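Local coordinates for protease Do-like 8, chloroplastic (Arabidopsis thaliana, PDB 4IC6), which probably works as a serine endopeptidase of the HtrA (Deg) family in the thylakoids of the chloroplast, at residues A[22-25]-A[26-30]; A[286-289]-A[290-293]. The protein carries 1 engineered substitution. All coordinates share one frame; numbering follows the deposited sequence.

Contact 1 lies at the start of helix 26-39, ahead of the protease barrels; contact 2 takes in the whole short helix 288-292 of the PDZ domain with both its ends. They are on opposite sides of the chain's centre, their centres 61 Å apart and their nearest atoms about 48 Å, so they do not touch. In contact 1 the E28 carboxylate bonds the N-H of the N-cap residue; in contact 2 that of E290 is only weakly bonded, one residue earlier. Contact 1 meets neighbouring subunits, whereas no other chain of the assembly touches contact 2. Both lie away from the predicted catalytic residues H83 and D126 and from A204, the engineered alanine at the third charge-relay position.

Contact 1 (A[22-25]-A[26-30]); sequences GPLF and PTEGR
The F25 ring and the E28 carboxylate lie close to coplanar, 22° apart: OE2 of E28 sits at the ring edge near its plane, 3.6 Å from CD2 of F25. CD of P26 is also near that plane, at the ring edge. A ring face is taken by a cation-pi contact with R30 of the second subunit, while L24 CD2 lies over one face of the carboxylate, 4.1 Å from E28 CD. The arrangement is a helix N-terminus with F25 as N-cap. A phenylalanine cannot cap with its side chain, and only the reciprocal half of a capping box is made: F25 N donates to E28 OE2 over 2.9 Å, nearly straight at 166°, using the anti lone pair of that oxygen. E28 CG lies between its backbone N and carbonyl carbon (chi1 55°), which turns the otherwise extended chain back along the first turn toward F25. The second subunit completes the grip on the buried carboxylate, S211 OG bonding to OE2 and Q155 N to OE1. These bonds hold the group against rotation and, with the helix start beside it, would favour its charged form. Replacing E28 by an alanine would probably leave F25 N at the helix start and both polar partners in the second subunit without their mate. R30 makes the same cation-pi contact with F25 of the third subunit, so the pairing repeats from subunit to subunit, consistent with the cyclic trimer of HtrA proteases. Helical bonding begins in the same turn: G29 N reaches F25 O at 2.7 Å and R30 N reaches P26 O. Where the incoming loop passes this turn, L24 CB rests 3.9 Å from G29 CA.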
# COMPACT_ATOMS: atom_id res chain seq x y z
N GLY A 22 -14.36 -27.02 -33.43
CA GLY A 22 -14.63 -26.60 -34.79
C GLY A 22 -13.37 -26.15 -35.52
O GLY A 22 -12.28 -26.17 -34.94
N PRO A 23 -13.51 -25.75 -36.80
CA PRO A 23 -12.37 -25.24 -37.56
C PRO A 23 -12.01 -23.85 -37.07
O PRO A 23 -12.90 -23.09 -36.72
CB PRO A 23 -12.90 -25.18 -38.99
CG PRO A 23 -14.37 -24.94 -38.82
CD PRO A 23 -14.77 -25.66 -37.55
N LEU A 24 -10.72 -23.51 -37.04
CA LEU A 24 -10.33 -22.18 -36.56
C LEU A 24 -10.42 -21.13 -37.66
O LEU A 24 -10.20 -21.43 -38.83
CB LEU A 24 -8.91 -22.22 -35.99
CG LEU A 24 -8.74 -23.23 -34.85
CD1 LEU A 24 -7.37 -23.09 -34.23
CD2 LEU A 24 -9.83 -23.01 -33.81
N PHE A 25 -10.75 -19.90 -37.28
CA PHE A 25 -10.74 -18.81 -38.24
C PHE A 25 -9.28 -18.48 -38.62
O PHE A 25 -8.35 -18.94 -37.95
CB PHE A 25 -11.51 -17.61 -37.68
CG PHE A 25 -13.01 -17.83 -37.66
CD1 PHE A 25 -13.76 -17.65 -38.81
CD2 PHE A 25 -13.66 -18.24 -36.50
CE1 PHE A 25 -15.14 -17.87 -38.81
CE2 PHE A 25 -15.04 -18.47 -36.49
CZ PHE A 25 -15.79 -18.28 -37.65
N PRO A 26 -9.09 -17.72 -39.72
CA PRO A 26 -7.73 -17.56 -40.26
C PRO A 26 -6.71 -16.95 -39.30
O PRO A 26 -5.61 -17.48 -39.18
CB PRO A 26 -7.94 -16.66 -41.48
CG PRO A 26 -9.33 -17.04 -41.95
CD PRO A 26 -10.11 -17.22 -40.65
N THR A 27 -7.07 -15.86 -38.62
CA THR A 27 -6.11 -15.22 -37.74
C THR A 27 -5.81 -16.08 -36.51
O THR A 27 -4.65 -16.34 -36.20
CB THR A 27 -6.53 -13.79 -37.34
OG1 THR A 27 -6.59 -12.98 -38.52
CG2 THR A 27 -5.49 -13.17 -36.41
N GLU A 28 -6.85 -16.54 -35.81
CA GLU A 28 -6.57 -17.42 -34.67
C GLU A 28 -5.86 -18.69 -35.15
O GLU A 28 -4.97 -19.18 -34.49
CB GLU A 28 -7.83 -17.75 -33.86
CG GLU A 28 -8.95 -18.36 -34.69
CD GLU A 28 -10.06 -18.96 -33.82
OE1 GLU A 28 -9.94 -18.96 -32.57
OE2 GLU A 28 -11.05 -19.45 -34.41
N GLY A 29 -6.24 -19.18 -36.33
CA GLY A 29 -5.57 -20.33 -36.92
C GLY A 29 -4.06 -20.16 -37.08
O GLY A 29 -3.29 -21.06 -36.71
N ARG A 30 -3.63 -19.03 -37.65
CA ARG A 30 -2.20 -18.75 -37.82
C ARG A 30 -1.49 -18.69 -36.48
O ARG A 30 -0.40 -19.22 -36.32
CB ARG A 30 -1.97 -17.38 -38.49
CG ARG A 30 -2.49 -17.24 -39.90
CD ARG A 30 -1.88 -16.00 -40.59
NE ARG A 30 -2.29 -14.71 -40.01
CZ ARG A 30 -1.56 -14.00 -39.16
NH1 ARG A 30 -2.02 -12.84 -38.70
NH2 ARG A 30 -0.37 -14.43 -38.76

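Contact 2 (A[286-289]-A[290-293]); sequences KSLA and EKAG
S287 CB-OG is set between the backbone N and the carbonyl carbon (chi1 59°), turning OG to face E290 N, while K291, extended as far as CE, bends at its last torsion (chi4 62°) to bring NZ back to the loop. E290 N donates to S287 OG over 3.0 Å in an almost straight bond, 171°, the N-cap bond of the helix; P284 O also bonds to OG. From the fully extended E290 chain, OE1 takes a weak bond from K286 N, so that this carboxylate serves the residue before the N-cap. K291 NZ makes a weak bond to K286 O at 3.0 Å. The turn so capped is the short helix 288-292 of the PDZ domain. A289, buried, packs on I261, V283 and L294, and L288 lies against I353 and E356 of strand 347-357. Backbone bonds K291 N to S287 O and A292 N to L288 O, the latter 2.9 Å, carry the short helix to a Schellman motif at G293. There, with positive phi, G293 N bonds to E290 O at 2.8 Å and weakly to A289 O at 3.1 Å.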
# COMPACT_ATOMS: atom_id res chain seq x y z
N LYS A 286 35.87 16.02 -12.57
CA LYS A 286 37.15 15.63 -13.17
C LYS A 286 37.08 14.34 -14.00
O LYS A 286 37.84 13.39 -13.78
CB LYS A 286 38.26 15.55 -12.12
CG LYS A 286 37.97 14.64 -10.94
CD LYS A 286 38.06 15.42 -9.64
CE LYS A 286 39.24 16.37 -9.66
NZ LYS A 286 39.45 17.04 -8.34
N SER A 287 36.17 14.34 -14.96
CA SER A 287 36.03 13.26 -15.94
C SER A 287 36.66 13.73 -17.25
O SER A 287 37.00 14.91 -17.39
CB SER A 287 34.55 12.98 -16.18
OG SER A 287 33.92 14.16 -16.65
N LEU A 288 36.81 12.82 -18.21
CA LEU A 288 37.22 13.22 -19.55
C LEU A 288 36.25 14.29 -20.10
O LEU A 288 36.68 15.26 -20.71
CB LEU A 288 37.27 12.00 -20.47
CG LEU A 288 38.63 11.35 -20.79
CD1 LEU A 288 39.63 11.54 -19.68
CD2 LEU A 288 38.43 9.89 -21.14
N ALA A 289 34.96 14.08 -19.88
CA ALA A 289 33.94 15.03 -20.33
C ALA A 289 34.19 16.42 -19.76
O ALA A 289 34.22 17.40 -20.50
CB ALA A 289 32.54 14.54 -19.97
N GLU A 290 34.38 16.49 -18.44
CA GLU A 290 34.69 17.77 -17.80
C GLU A 290 35.94 18.44 -18.39
O GLU A 290 35.91 19.60 -18.78
CB GLU A 290 34.85 17.61 -16.29
CG GLU A 290 35.20 18.90 -15.56
CD GLU A 290 35.32 18.70 -14.06
OE1 GLU A 290 34.27 18.48 -13.40
OE2 GLU A 290 36.45 18.75 -13.54
N LYS A 291 37.04 17.69 -18.44
CA LYS A 291 38.29 18.24 -18.95
C LYS A 291 38.15 18.70 -20.40
O LYS A 291 38.79 19.65 -20.82
CB LYS A 291 39.44 17.21 -18.81
CG LYS A 291 39.59 16.67 -17.39
CD LYS A 291 40.82 15.77 -17.26
CE LYS A 291 40.68 14.82 -16.08
NZ LYS A 291 39.52 13.89 -16.26
N ALA A 292 37.30 18.01 -21.16
CA ALA A 292 37.02 18.42 -22.54
C ALA A 292 36.14 19.68 -22.60
O ALA A 292 36.07 20.33 -23.64
CB ALA A 292 36.36 17.28 -23.30
N GLY A 293 35.47 20.00 -21.50
CA GLY A 293 34.69 21.22 -21.41
C GLY A 293 33.21 21.05 -21.68
O GLY A 293 32.51 22.01 -22.01